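Side-chain contact in member of s1p family of ribosomal proteins (Pyrococcus furiosus, PDB 5YH1), which probably acts as an exonuclease on nucleic acids, its DHH domain, the part in this crystal, holding a manganese ion: residues 63-68 against 227-232. Residues are numbered along the deposited sequence; the frame is centred on the assembly and turned at random.
Sequences HADTDG and TGDRSK. With MN (manganese (II) ion), chain F.
The manganese site of the DHH domain draws two of its four protein ligands from this contact, Asp-67 in the first turn of helix 66-86 and Asp-229 in the last turn of helix 221-229. Each gives one oxygen to the metal: Asp-67 OD2 lies 2.1 Å from the manganese and Asp-229 OD2 2.2 Å. The ion brings these two oxygens within 2.9 Å of one another, a closeness that the shared cation probably makes tolerable. The side chains meet at about a right angle, their carboxylate planes 51° apart. Asp-67 reaches the metal with OD2 because its CG swings opposite the backbone N (chi1 -178°), and it leaves OD1 to Thr-198 OG1 and Gly-200 N, bonds that fix the turn of the carboxylate. On Asp-229, OD1 does not bind the metal but accepts from water 2 at 2.8 Å; that water in turn accepts from Asp-67 N, bridging the two segments.

Asp-65 stands in the second shell. As the N-cap of helix 66-86 it takes Gly-68 N on OD1 at 3.0 Å, nearly straight, while OD2 receives a bond of 2.7 Å from water 1, itself a manganese ligand. Cut back to alanine, this residue would probably leave Gly-68 N without its cap and water 1 less firmly oriented on the manganese. Beneath the polar layer Thr-66 CG2 sits 3.9 Å from Gly-228 CA, where the lack of a side chain lets the helices come close.

Asp-137, following strand 132-136, and His-163, just past strand 158-161, complete the metal's protein ligands. Helix 250-267 packs against Thr-66 through Ile-260, and its Asp-261 bonds Thr-66 OG1; strand 58-63 of the parallel sheet leads straight into the site.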
loop_
_atom_site.group_PDB
_atom_site.type_symbol
_atom_site.label_atom_id
_atom_site.label_comp_id
_atom_site.label_asym_id
_atom_site.label_seq_id
_atom_site.Cartn_x
_atom_site.Cartn_y
_atom_site.Cartn_z
ATOM N N HIS A 63 11.642 15.578 -1.845
ATOM C CA HIS A 63 10.229 15.825 -2.070
ATOM C C HIS A 63 9.839 15.401 -3.492
ATOM O O HIS A 63 10.641 15.528 -4.421
ATOM C CB HIS A 63 9.909 17.296 -1.836
ATOM C CG HIS A 63 8.449 17.594 -1.835
ATOM N ND1 HIS A 63 7.853 18.391 -2.787
ATOM C CD2 HIS A 63 7.459 17.177 -1.015
ATOM C CE1 HIS A 63 6.554 18.460 -2.549
ATOM N NE2 HIS A 63 6.291 17.736 -1.475
ATOM N N ALA A 64 8.616 14.892 -3.642
ATOM C CA ALA A 64 8.179 14.244 -4.875
ATOM C C ALA A 64 7.499 15.210 -5.853
ATOM O O ALA A 64 6.411 14.925 -6.356
ATOM C CB ALA A 64 7.239 13.082 -4.554
ATOM N N ASP A 65 8.126 16.352 -6.121
ATOM C CA ASP A 65 7.650 17.244 -7.174
ATOM C C ASP A 65 8.790 17.598 -8.119
ATOM O O ASP A 65 9.913 17.095 -7.967
ATOM C CB ASP A 65 6.944 18.476 -6.592
ATOM C CG ASP A 65 7.869 19.396 -5.820
ATOM O OD1 ASP A 65 9.083 19.127 -5.672
ATOM O OD2 ASP A 65 7.354 20.404 -5.314
ATOM N N THR A 66 8.500 18.433 -9.110
ATOM C CA THR A 66 9.462 18.711 -10.159
ATOM C C THR A 66 10.791 19.208 -9.589
ATOM O O THR A 66 11.844 18.682 -9.938
ATOM C CB THR A 66 8.889 19.695 -11.207
ATOM O OG1 THR A 66 7.876 19.026 -11.972
ATOM C CG2 THR A 66 9.978 20.182 -12.160
ATOM N N ASP A 67 10.728 20.186 -8.692
ATOM C CA ASP A 67 11.942 20.767 -8.087
ATOM C C ASP A 67 12.717 19.702 -7.306
ATOM O O ASP A 67 13.936 19.568 -7.453
ATOM C CB ASP A 67 11.554 21.947 -7.189
ATOM C CG ASP A 67 12.756 22.651 -6.563
ATOM O OD1 ASP A 67 13.731 22.947 -7.284
ATOM O OD2 ASP A 67 12.707 22.923 -5.338
ATOM N N GLY A 68 11.997 18.916 -6.507
ATOM C CA GLY A 68 12.616 17.836 -5.731
ATOM C C GLY A 68 13.224 16.719 -6.555
ATOM O O GLY A 68 14.351 16.304 -6.288
ATOM N N THR A 227 11.213 26.348 -13.051
ATOM C CA THR A 227 9.919 26.341 -13.726
ATOM C C THR A 227 8.899 25.604 -12.868
ATOM O O THR A 227 7.809 26.111 -12.616
ATOM C CB THR A 227 10.018 25.703 -15.126
ATOM O OG1 THR A 227 10.980 26.429 -15.903
ATOM C CG2 THR A 227 8.673 25.721 -15.827
ATOM N N GLY A 228 9.272 24.428 -12.379
ATOM C CA GLY A 228 8.394 23.659 -11.492
ATOM C C GLY A 228 7.913 24.441 -10.286
ATOM O O GLY A 228 6.725 24.450 -9.983
ATOM N N ASP A 229 8.844 25.110 -9.607
ATOM C CA ASP A 229 8.536 25.894 -8.406
ATOM C C ASP A 229 8.133 27.345 -8.681
ATOM O O ASP A 229 7.878 28.094 -7.738
ATOM C CB ASP A 229 9.739 25.894 -7.447
ATOM C CG ASP A 229 9.677 24.781 -6.408
ATOM O OD1 ASP A 229 8.818 23.868 -6.499
ATOM O OD2 ASP A 229 10.522 24.817 -5.494
ATOM N N ARG A 230 8.078 27.740 -9.956
ATOM C CA ARG A 230 7.644 29.089 -10.349
ATOM C C ARG A 230 8.490 30.185 -9.703
ATOM O O ARG A 230 7.974 31.158 -9.174
ATOM C CB ARG A 230 6.165 29.298 -10.024
ATOM C CG ARG A 230 5.239 28.350 -10.765
ATOM C CD ARG A 230 3.878 28.271 -10.099
ATOM N NE ARG A 230 2.963 27.467 -10.909
ATOM C CZ ARG A 230 1.750 27.837 -11.324
ATOM N NH1 ARG A 230 1.226 29.019 -10.997
ATOM N NH2 ARG A 230 1.040 26.999 -12.070
ATOM N N SER A 231 9.797 30.005 -9.757
ATOM C CA SER A 231 10.740 30.987 -9.245
ATOM C C SER A 231 10.766 32.224 -10.144
ATOM O O SER A 231 10.768 32.101 -11.372
ATOM C CB SER A 231 12.141 30.375 -9.185
ATOM O OG SER A 231 13.122 31.343 -8.869
ATOM N N LYS A 232 10.786 33.398 -9.517
ATOM C CA LYS A 232 11.039 34.666 -10.210
ATOM C C LYS A 232 12.384 35.265 -9.771
ATOM O O LYS A 232 12.538 36.486 -9.751
ATOM C CB LYS A 232 9.922 35.683 -9.912
ATOM C CG LYS A 232 8.490 35.178 -10.036
ATOM C CD LYS A 232 8.185 34.690 -11.440
ATOM C CE LYS A 232 6.744 34.206 -11.529
ATOM N NZ LYS A 232 6.609 33.071 -12.485
HETATM MN MN MN F . 11.069 23.223 -4.036
HETATM O O HOH W 1 9.643 21.718 -4.667
HETATM O O HOH W 2 8.412 21.837 -8.385
HETATM O O HOH W 3 9.252 23.928 -2.961
#